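Local coordinates for Slr1438 protein (Synechocystis sp., PDB 3K25) that is of unknown function but probably binds carbohydrate and may act as an isomerase of the aldose 1-epimerase type, at residues V60-C71 with F159-F167; S203-I213 with Y237-A246. One frame throughout, in Å; residues are numbered along the deposited sequence.

Contact 1: residues V60-C71 with F159-F167; sequences VRGGIPILFPIC and FSLGFHPYF
Tyr166 lays one face of its ring over the backbone of Gly62. Gly62 CA makes a CH-pi contact there, 3.5 Å from the ring centroid. The Tyr166 CG atom lies anti to its own carbonyl carbon (chi1 -71°), which turns the ring back over the glycine. Pro65 CD comes in at the ring edge, 3.6 Å from Tyr166 CE2, and the two side chains meet at about a right angle. Tyr166 N donates to Gly63 O, and the same oxygen lies at the edge of the Tyr166 ring.

Further along, His164 N donates to Pro65 O at 2.8 Å. His164 CG is anti to the backbone N (chi1 -171°). Its CB lies against Pro65 CB, and Leu67 CD2 sits at the edge of the imidazole, near its plane. Leu67 and Gly162 form a hydrogen-bonded antiparallel pair. Two groups pack straight onto the Gly162 backbone: Leu67 CG is 3.5 Å from Gly162 O, and Cys71 SG is 3.6 Å from Gly162 N. The sheet face carrying Ile66 and Phe163 is apolar. Leu161 CD1 lies alongside Ile66 CG2, at 3.9 Å. Phe159 CD2 meets the edge of the Phe68 ring at CE1, 3.9 Å away. Pro69, after a cis peptide bond, covers a face of that same Phe68 ring.

Leu67 and Cys71 pack on Trp256, and His164 on Cys252 and Glu254, all of strand 250-256. Ile66, Phe68, Leu161 and Phe163 instead face strands 130-139 and 142-151. They lie between two antiparallel sheets, as in the beta-sandwich of aldose 1-epimerases.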
loop_
_atom_site.group_PDB
_atom_site.type_symbol
_atom_site.label_atom_id
_atom_site.label_comp_id
_atom_site.label_asym_id
_atom_site.label_seq_id
_atom_site.Cartn_x
_atom_site.Cartn_y
_atom_site.Cartn_z
ATOM N N VAL A 60 2.532 -4.087 -10.475
ATOM C CA VAL A 60 1.282 -4.676 -10.047
ATOM C C VAL A 60 0.201 -3.610 -9.999
ATOM O O VAL A 60 0.442 -2.496 -9.538
ATOM C CB VAL A 60 1.427 -5.364 -8.663
ATOM C CG1 VAL A 60 2.267 -4.499 -7.728
ATOM C CG2 VAL A 60 0.056 -5.603 -8.063
ATOM N N ARG A 61 -0.978 -3.968 -10.508
ATOM C CA ARG A 61 -2.152 -3.096 -10.536
ATOM C C ARG A 61 -3.264 -3.802 -9.797
ATOM O O ARG A 61 -3.991 -4.613 -10.373
ATOM C CB ARG A 61 -2.618 -2.839 -11.965
ATOM C CG ARG A 61 -1.793 -1.839 -12.724
ATOM C CD ARG A 61 -2.298 -0.416 -12.539
ATOM N NE ARG A 61 -1.410 0.529 -13.211
ATOM C CZ ARG A 61 -0.184 0.830 -12.786
ATOM N NH1 ARG A 61 0.295 0.267 -11.680
ATOM N NH2 ARG A 61 0.578 1.667 -13.484
ATOM N N GLY A 62 -3.392 -3.493 -8.516
ATOM C CA GLY A 62 -4.421 -4.113 -7.714
ATOM C C GLY A 62 -3.771 -4.581 -6.438
ATOM O O GLY A 62 -2.572 -4.403 -6.267
ATOM N N GLY A 63 -4.543 -5.180 -5.544
ATOM C CA GLY A 63 -3.961 -5.638 -4.301
ATOM C C GLY A 63 -3.515 -4.482 -3.421
ATOM O O GLY A 63 -4.062 -3.372 -3.499
ATOM N N ILE A 64 -2.507 -4.735 -2.591
ATOM C CA ILE A 64 -2.013 -3.717 -1.684
ATOM C C ILE A 64 -0.495 -3.541 -1.755
ATOM O O ILE A 64 0.252 -4.050 -0.912
ATOM C CB ILE A 64 -2.433 -4.046 -0.246
ATOM C CG1 ILE A 64 -3.929 -4.365 -0.215
ATOM C CG2 ILE A 64 -2.164 -2.850 0.658
ATOM C CD1 ILE A 64 -4.423 -4.843 1.121
ATOM N N PRO A 65 -0.016 -2.832 -2.786
ATOM C CA PRO A 65 1.427 -2.610 -2.922
ATOM C C PRO A 65 2.014 -1.783 -1.762
ATOM O O PRO A 65 1.346 -0.919 -1.173
ATOM C CB PRO A 65 1.538 -1.901 -4.271
ATOM C CG PRO A 65 0.387 -2.521 -5.061
ATOM C CD PRO A 65 -0.723 -2.473 -4.032
ATOM N N ILE A 66 3.267 -2.078 -1.438
ATOM C CA ILE A 66 3.987 -1.417 -0.360
ATOM C C ILE A 66 4.959 -0.399 -0.936
ATOM O O ILE A 66 5.715 -0.714 -1.860
ATOM C CB ILE A 66 4.764 -2.465 0.456
ATOM C CG1 ILE A 66 3.771 -3.464 1.051
ATOM C CG2 ILE A 66 5.609 -1.797 1.536
ATOM C CD1 ILE A 66 4.425 -4.659 1.690
ATOM N N LEU A 67 4.943 0.814 -0.383
ATOM C CA LEU A 67 5.827 1.889 -0.847
ATOM C C LEU A 67 6.934 2.176 0.180
ATOM O O LEU A 67 6.661 2.702 1.276
ATOM C CB LEU A 67 5.006 3.163 -1.109
ATOM C CG LEU A 67 3.601 2.962 -1.718
ATOM C CD1 LEU A 67 2.926 4.316 -1.862
ATOM C CD2 LEU A 67 3.681 2.254 -3.063
ATOM N N PHE A 68 8.178 1.844 -0.178
ATOM C CA PHE A 68 9.331 2.045 0.713
ATOM C C PHE A 68 10.651 1.968 -0.070
ATOM O O PHE A 68 10.815 1.111 -0.934
ATOM C CB PHE A 68 9.318 0.961 1.800
ATOM C CG PHE A 68 10.536 0.960 2.682
ATOM C CD1 PHE A 68 10.571 1.717 3.854
ATOM C CD2 PHE A 68 11.645 0.180 2.358
ATOM C CE1 PHE A 68 11.686 1.686 4.684
ATOM C CE2 PHE A 68 12.758 0.152 3.179
ATOM C CZ PHE A 68 12.779 0.903 4.347
ATOM N N PRO A 69 11.631 2.828 0.247
ATOM C CA PRO A 69 11.683 3.885 1.257
ATOM C C PRO A 69 11.102 5.244 0.846
ATOM O O PRO A 69 11.414 6.251 1.465
ATOM C CB PRO A 69 13.168 3.966 1.577
ATOM C CG PRO A 69 13.786 3.755 0.213
ATOM C CD PRO A 69 12.968 2.608 -0.348
ATOM N N ILE A 70 10.287 5.286 -0.205
ATOM C CA ILE A 70 9.647 6.547 -0.594
ATOM C C ILE A 70 8.284 6.264 -1.203
ATOM O O ILE A 70 8.003 5.142 -1.647
ATOM C CB ILE A 70 10.436 7.384 -1.666
ATOM C CG1 ILE A 70 10.442 6.644 -3.013
ATOM C CG2 ILE A 70 11.840 7.705 -1.168
ATOM C CD1 ILE A 70 11.041 7.436 -4.179
ATOM N N CYS A 71 7.438 7.289 -1.209
ATOM C CA CYS A 71 6.122 7.196 -1.809
ATOM C C CYS A 71 6.166 8.189 -2.977
ATOM O O CYS A 71 6.586 9.341 -2.818
ATOM C CB CYS A 71 5.042 7.570 -0.790
ATOM S SG CYS A 71 5.028 6.529 0.709
ATOM N N PHE A 159 13.161 7.895 5.894
ATOM C CA PHE A 159 12.350 7.013 5.064
ATOM C C PHE A 159 10.886 7.424 4.983
ATOM O O PHE A 159 10.406 8.278 5.724
ATOM C CB PHE A 159 12.410 5.571 5.584
ATOM C CG PHE A 159 11.471 5.309 6.723
ATOM C CD1 PHE A 159 11.823 5.658 8.030
ATOM C CD2 PHE A 159 10.194 4.781 6.482
ATOM C CE1 PHE A 159 10.915 5.488 9.087
ATOM C CE2 PHE A 159 9.273 4.610 7.528
ATOM C CZ PHE A 159 9.633 4.964 8.836
ATOM N N SER A 160 10.198 6.787 4.052
ATOM C CA SER A 160 8.779 6.976 3.841
ATOM C C SER A 160 8.214 5.582 3.642
ATOM O O SER A 160 8.865 4.715 3.051
ATOM C CB SER A 160 8.505 7.836 2.607
ATOM O OG SER A 160 8.229 9.174 2.980
ATOM N N LEU A 161 7.012 5.363 4.163
ATOM C CA LEU A 161 6.351 4.079 4.035
ATOM C C LEU A 161 4.896 4.307 3.645
ATOM O O LEU A 161 4.225 5.175 4.203
ATOM C CB LEU A 161 6.429 3.296 5.355
ATOM C CG LEU A 161 5.668 1.961 5.344
ATOM C CD1 LEU A 161 6.091 1.132 4.121
ATOM C CD2 LEU A 161 5.919 1.202 6.629
ATOM N N GLY A 162 4.412 3.530 2.684
ATOM C CA GLY A 162 3.033 3.685 2.267
ATOM C C GLY A 162 2.367 2.407 1.797
ATOM O O GLY A 162 3.024 1.451 1.371
ATOM N N PHE A 163 1.045 2.382 1.886
ATOM C CA PHE A 163 0.275 1.228 1.444
ATOM C C PHE A 163 -0.625 1.769 0.354
ATOM O O PHE A 163 -1.242 2.828 0.509
ATOM C CB PHE A 163 -0.508 0.621 2.612
ATOM C CG PHE A 163 0.375 -0.090 3.616
ATOM C CD1 PHE A 163 0.661 -1.444 3.477
ATOM C CD2 PHE A 163 0.967 0.611 4.665
ATOM C CE1 PHE A 163 1.526 -2.094 4.369
ATOM C CE2 PHE A 163 1.832 -0.022 5.561
ATOM C CZ PHE A 163 2.112 -1.379 5.412
ATOM N N HIS A 164 -0.684 1.034 -0.750
ATOM C CA HIS A 164 -1.420 1.445 -1.931
ATOM C C HIS A 164 -2.603 0.519 -2.249
ATOM O O HIS A 164 -2.716 0.001 -3.365
ATOM C CB HIS A 164 -0.396 1.468 -3.076
ATOM C CG HIS A 164 -0.890 2.071 -4.347
ATOM N ND1 HIS A 164 -0.099 2.886 -5.128
ATOM C CD2 HIS A 164 -2.055 1.920 -5.021
ATOM C CE1 HIS A 164 -0.754 3.207 -6.230
ATOM N NE2 HIS A 164 -1.943 2.633 -6.190
ATOM N N PRO A 165 -3.517 0.322 -1.289
ATOM C CA PRO A 165 -4.662 -0.563 -1.547
ATOM C C PRO A 165 -5.565 -0.164 -2.714
ATOM O O PRO A 165 -5.930 1.005 -2.873
ATOM C CB PRO A 165 -5.416 -0.550 -0.218
ATOM C CG PRO A 165 -5.202 0.862 0.254
ATOM C CD PRO A 165 -3.705 1.068 -0.030
ATOM N N TYR A 166 -5.921 -1.158 -3.522
ATOM C CA TYR A 166 -6.822 -0.979 -4.658
ATOM C C TYR A 166 -8.172 -1.575 -4.260
ATOM O O TYR A 166 -8.378 -2.782 -4.403
ATOM C CB TYR A 166 -6.315 -1.743 -5.874
ATOM C CG TYR A 166 -5.090 -1.169 -6.529
ATOM C CD1 TYR A 166 -5.190 -0.462 -7.722
ATOM C CD2 TYR A 166 -3.825 -1.381 -5.988
ATOM C CE1 TYR A 166 -4.069 0.010 -8.369
ATOM C CE2 TYR A 166 -2.687 -0.913 -6.624
ATOM C CZ TYR A 166 -2.813 -0.219 -7.821
ATOM O OH TYR A 166 -1.689 0.217 -8.490
ATOM N N PHE A 167 -9.086 -0.749 -3.758
ATOM C CA PHE A 167 -10.395 -1.250 -3.360
ATOM C C PHE A 167 -11.328 -1.395 -4.551
ATOM O O PHE A 167 -11.368 -0.521 -5.432
ATOM C CB PHE A 167 -10.998 -0.329 -2.323
ATOM C CG PHE A 167 -10.175 -0.231 -1.080
ATOM C CD1 PHE A 167 -9.999 -1.345 -0.267
ATOM C CD2 PHE A 167 -9.569 0.973 -0.720
ATOM C CE1 PHE A 167 -9.240 -1.270 0.883
ATOM C CE2 PHE A 167 -8.805 1.063 0.431
ATOM C CZ PHE A 167 -8.638 -0.063 1.242
#

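Contact 2: residues S203-I213 with Y237-A246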
loop_
_atom_site.group_PDB
_atom_site.type_symbol
_atom_site.label_atom_id
_atom_site.label_comp_id
_atom_site.label_asym_id
_atom_site.label_seq_id
_atom_site.Cartn_x
_atom_site.Cartn_y
_atom_site.Cartn_z
ATOM N N SER A 203 -14.623 10.955 -12.976
ATOM C CA SER A 203 -13.706 11.724 -13.817
ATOM C C SER A 203 -12.698 10.807 -14.504
ATOM O O SER A 203 -12.434 9.705 -14.030
ATOM C CB SER A 203 -12.956 12.758 -12.975
ATOM O OG SER A 203 -11.819 13.245 -13.671
ATOM N N PRO A 204 -12.115 11.255 -15.629
ATOM C CA PRO A 204 -11.136 10.450 -16.364
ATOM C C PRO A 204 -9.999 9.943 -15.485
ATOM O O PRO A 204 -9.561 8.799 -15.621
ATOM C CB PRO A 204 -10.650 11.411 -17.442
ATOM C CG PRO A 204 -11.870 12.212 -17.728
ATOM C CD PRO A 204 -12.378 12.518 -16.339
ATOM N N GLU A 205 -9.520 10.796 -14.587
ATOM C CA GLU A 205 -8.437 10.419 -13.689
ATOM C C GLU A 205 -8.328 11.360 -12.496
ATOM O O GLU A 205 -8.292 12.578 -12.651
ATOM C CB GLU A 205 -7.111 10.384 -14.448
ATOM C CG GLU A 205 -5.895 10.175 -13.559
ATOM C CD GLU A 205 -4.615 9.969 -14.352
ATOM O OE1 GLU A 205 -4.383 10.719 -15.322
ATOM O OE2 GLU A 205 -3.833 9.063 -14.006
ATOM N N LEU A 206 -8.287 10.776 -11.306
ATOM C CA LEU A 206 -8.175 11.523 -10.062
ATOM C C LEU A 206 -6.933 11.042 -9.300
ATOM O O LEU A 206 -6.857 9.882 -8.883
ATOM C CB LEU A 206 -9.433 11.306 -9.212
ATOM C CG LEU A 206 -10.424 12.464 -9.013
ATOM C CD1 LEU A 206 -10.871 13.008 -10.352
ATOM C CD2 LEU A 206 -11.623 11.983 -8.205
ATOM N N ASP A 207 -5.951 11.920 -9.136
ATOM C CA ASP A 207 -4.728 11.560 -8.427
ATOM C C ASP A 207 -4.507 12.609 -7.354
ATOM O O ASP A 207 -3.637 13.467 -7.484
ATOM C CB ASP A 207 -3.541 11.537 -9.398
ATOM C CG ASP A 207 -2.303 10.881 -8.802
ATOM O OD1 ASP A 207 -1.741 11.403 -7.813
ATOM O OD2 ASP A 207 -1.887 9.830 -9.324
ATOM N N LEU A 208 -5.298 12.527 -6.289
ATOM C CA LEU A 208 -5.234 13.500 -5.206
ATOM C C LEU A 208 -4.414 13.118 -3.967
ATOM O O LEU A 208 -4.507 11.998 -3.448
ATOM C CB LEU A 208 -6.659 13.866 -4.771
ATOM C CG LEU A 208 -7.731 14.123 -5.849
ATOM C CD1 LEU A 208 -7.111 14.743 -7.103
ATOM C CD2 LEU A 208 -8.406 12.810 -6.207
ATOM N N ALA A 209 -3.618 14.074 -3.490
ATOM C CA ALA A 209 -2.793 13.874 -2.304
ATOM C C ALA A 209 -3.203 14.843 -1.190
ATOM O O ALA A 209 -2.881 16.036 -1.242
ATOM C CB ALA A 209 -1.321 14.067 -2.650
ATOM N N PHE A 210 -3.929 14.333 -0.196
ATOM C CA PHE A 210 -4.347 15.139 0.941
ATOM C C PHE A 210 -3.223 15.062 1.981
ATOM O O PHE A 210 -3.154 14.117 2.764
ATOM C CB PHE A 210 -5.622 14.565 1.539
ATOM C CG PHE A 210 -6.764 14.474 0.572
ATOM C CD1 PHE A 210 -7.704 15.496 0.485
ATOM C CD2 PHE A 210 -6.924 13.348 -0.229
ATOM C CE1 PHE A 210 -8.791 15.401 -0.377
ATOM C CE2 PHE A 210 -8.008 13.243 -1.097
ATOM C CZ PHE A 210 -8.946 14.273 -1.170
ATOM N N THR A 211 -2.335 16.044 2.000
ATOM C CA THR A 211 -1.239 15.997 2.954
ATOM C C THR A 211 -1.517 16.702 4.276
ATOM O O THR A 211 -0.609 16.847 5.102
ATOM C CB THR A 211 0.048 16.586 2.346
ATOM O OG1 THR A 211 -0.147 17.978 2.068
ATOM C CG2 THR A 211 0.403 15.859 1.050
ATOM N N GLN A 212 -2.763 17.128 4.480
ATOM C CA GLN A 212 -3.168 17.820 5.709
ATOM C C GLN A 212 -4.476 17.210 6.202
ATOM O O GLN A 212 -5.562 17.673 5.847
ATOM C CB GLN A 212 -3.373 19.308 5.423
ATOM C CG GLN A 212 -3.490 20.182 6.657
ATOM C CD GLN A 212 -2.205 20.227 7.455
ATOM O OE1 GLN A 212 -1.129 20.455 6.901
ATOM N NE2 GLN A 212 -2.310 20.016 8.763
ATOM N N ILE A 213 -4.370 16.173 7.025
ATOM C CA ILE A 213 -5.557 15.484 7.527
ATOM C C ILE A 213 -5.801 15.682 9.010
ATOM O O ILE A 213 -4.856 15.800 9.794
ATOM C CB ILE A 213 -5.489 13.962 7.218
ATOM C CG1 ILE A 213 -4.227 13.342 7.833
ATOM C CG2 ILE A 213 -5.527 13.747 5.706
ATOM C CD1 ILE A 213 -4.063 11.876 7.539
ATOM N N TYR A 237 1.459 7.745 9.706
ATOM C CA TYR A 237 0.842 8.183 8.466
ATOM C C TYR A 237 0.148 9.524 8.569
ATOM O O TYR A 237 -0.850 9.667 9.280
ATOM C CB TYR A 237 -0.122 7.107 7.984
ATOM C CG TYR A 237 0.567 5.776 7.889
ATOM C CD1 TYR A 237 0.578 4.894 8.977
ATOM C CD2 TYR A 237 1.297 5.428 6.743
ATOM C CE1 TYR A 237 1.307 3.694 8.925
ATOM C CE2 TYR A 237 2.028 4.238 6.683
ATOM C CZ TYR A 237 2.032 3.379 7.775
ATOM O OH TYR A 237 2.776 2.216 7.728
ATOM N N GLN A 238 0.668 10.500 7.824
ATOM C CA GLN A 238 0.138 11.858 7.847
ATOM C C GLN A 238 -0.478 12.318 6.540
ATOM O O GLN A 238 -1.067 13.397 6.478
ATOM C CB GLN A 238 1.260 12.804 8.254
ATOM C CG GLN A 238 1.975 12.317 9.504
ATOM C CD GLN A 238 3.345 12.925 9.665
ATOM O OE1 GLN A 238 3.477 14.092 10.022
ATOM N NE2 GLN A 238 4.381 12.133 9.389
ATOM N N THR A 239 -0.352 11.494 5.502
ATOM C CA THR A 239 -0.897 11.826 4.187
ATOM C C THR A 239 -1.856 10.778 3.623
ATOM O O THR A 239 -1.664 9.574 3.801
ATOM C CB THR A 239 0.231 12.056 3.163
ATOM O OG1 THR A 239 0.791 13.365 3.356
ATOM C CG2 THR A 239 -0.303 11.940 1.742
ATOM N N LEU A 240 -2.880 11.256 2.925
ATOM C CA LEU A 240 -3.872 10.385 2.329
ATOM C C LEU A 240 -3.915 10.626 0.827
ATOM O O LEU A 240 -4.110 11.760 0.373
ATOM C CB LEU A 240 -5.230 10.669 2.947
ATOM C CG LEU A 240 -6.058 9.485 3.441
ATOM C CD1 LEU A 240 -5.194 8.266 3.787
ATOM C CD2 LEU A 240 -6.830 9.974 4.671
ATOM N N VAL A 241 -3.720 9.554 0.059
ATOM C CA VAL A 241 -3.726 9.643 -1.395
ATOM C C VAL A 241 -4.935 8.926 -2.004
ATOM O O VAL A 241 -5.359 7.873 -1.518
ATOM C CB VAL A 241 -2.420 9.037 -1.989
ATOM C CG1 VAL A 241 -2.532 8.923 -3.509
ATOM C CG2 VAL A 241 -1.217 9.904 -1.611
ATOM N N LEU A 242 -5.495 9.506 -3.064
ATOM C CA LEU A 242 -6.641 8.899 -3.734
ATOM C C LEU A 242 -6.355 8.746 -5.228
ATOM O O LEU A 242 -6.143 9.728 -5.922
ATOM C CB LEU A 242 -7.886 9.743 -3.500
ATOM C CG LEU A 242 -9.157 9.045 -3.967
ATOM C CD1 LEU A 242 -10.299 9.361 -3.012
ATOM C CD2 LEU A 242 -9.467 9.468 -5.399
ATOM N N TRP A 243 -6.345 7.501 -5.704
ATOM C CA TRP A 243 -6.046 7.157 -7.100
ATOM C C TRP A 243 -7.238 6.451 -7.741
ATOM O O TRP A 243 -7.866 5.585 -7.131
ATOM C CB TRP A 243 -4.817 6.236 -7.111
ATOM C CG TRP A 243 -4.361 5.608 -8.439
ATOM C CD1 TRP A 243 -3.851 4.332 -8.612
ATOM C CD2 TRP A 243 -4.230 6.252 -9.708
ATOM N NE1 TRP A 243 -3.407 4.159 -9.899
ATOM C CE2 TRP A 243 -3.627 5.319 -10.595
ATOM C CE3 TRP A 243 -4.553 7.524 -10.185
ATOM C CZ2 TRP A 243 -3.344 5.625 -11.923
ATOM C CZ3 TRP A 243 -4.269 7.827 -11.508
ATOM C CH2 TRP A 243 -3.670 6.879 -12.361
ATOM N N THR A 244 -7.553 6.823 -8.974
ATOM C CA THR A 244 -8.662 6.207 -9.689
ATOM C C THR A 244 -8.683 6.681 -11.135
ATOM O O THR A 244 -8.336 7.824 -11.424
ATOM C CB THR A 244 -10.017 6.532 -9.018
ATOM O OG1 THR A 244 -11.084 5.989 -9.806
ATOM C CG2 THR A 244 -10.205 8.029 -8.881
ATOM N N VAL A 245 -9.069 5.793 -12.044
ATOM C CA VAL A 245 -9.124 6.145 -13.459
ATOM C C VAL A 245 -10.371 5.601 -14.145
ATOM O O VAL A 245 -10.911 4.552 -13.766
ATOM C CB VAL A 245 -7.885 5.620 -14.238
ATOM C CG1 VAL A 245 -6.605 6.082 -13.562
ATOM C CG2 VAL A 245 -7.933 4.108 -14.338
ATOM N N ALA A 246 -10.823 6.331 -15.161
ATOM C CA ALA A 246 -11.995 5.939 -15.928
ATOM C C ALA A 246 -11.783 4.528 -16.479
ATOM O O ALA A 246 -10.725 4.227 -17.039
ATOM C CB ALA A 246 -12.216 6.929 -17.074
#
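Leu240 O accepts the backbone N-H of Phe210 at 2.6 Å, with the donor nearly in line with the carbonyl. The same oxygen lies in the plane of the Phe210 ring, at its edge, 3.3 Å from CD2. Phe210 CG is anti to the carbonyl carbon (chi1 -58°), which brings that edge to the oxygen. Leu240 N returns a bond to Phe210 O and closes the hydrogen-bonded pair.

The Leu208–Leu242 pair is also joined both ways. Between Leu206 and Thr244 the bond from Leu206 N is straight, but the one from Thr244 N is weak. Ala246 N extends the pairing to Pro204 O at 2.8 Å.

Leu208 and Leu242 lie side by side, their CD2 methyls 3.6 Å apart. Leu206 CB rests on Thr244 CG2 at 3.4 Å. Thr244 OG1 turns to Lys172 instead. Past the strand end, Ile213 crosses Leu240 at about a right angle, with Ile213 CG2 4.1 Å from Leu240 CD2.

The face with Asp207 and Trp243 is mixed: Ala209 and Val241 meet on it too. Trp243 CG is anti to its backbone N (chi1 174°). This turns the six-membered ring toward strand 205-210, with Leu206 O at its edge. Asp207 OD2 approaches Trp243 CE3 obliquely, at 3.6 Å, with carboxylate and ring planes 57° apart. The modelled Glu205 carboxylate is too close to this ring and is doubtful.

Gln238 and Thr239 both face Trp256 in a classic beta bulge at the start of strand 239-245. Thr239 OG1 bonds Gln268. Backbone bonds thus fix the register. One face is largely apolar, with Thr244 its polar exception. On the other, the Asp207 carboxylate may add some negative charge beside Trp243, while Lys188 NZ bonds Glu205 O nearby.

How the contacts relate
Contact 1 closes before contact 2 opens along the chain, and their centres are about 13 Å apart. Both belong to the same antiparallel, branched sheet. Strand 250-256 joins them, pairing with 157-168 of contact 1 and with 239-245 of contact 2. Contact 1 is centred about 3 Å from the centre of the molecule; contact 2 is about 13 Å from it and partly buried. They also touch directly. His164 NE2 is 3.5 Å from Trp243 CD1, with the rings nearly perpendicular, and Tyr237 OH is 3.3 Å from Phe163 CE2. Side chains of contact 1, and Tyr237 through Gln147, reach the second sheet, consistent with a beta-sandwich.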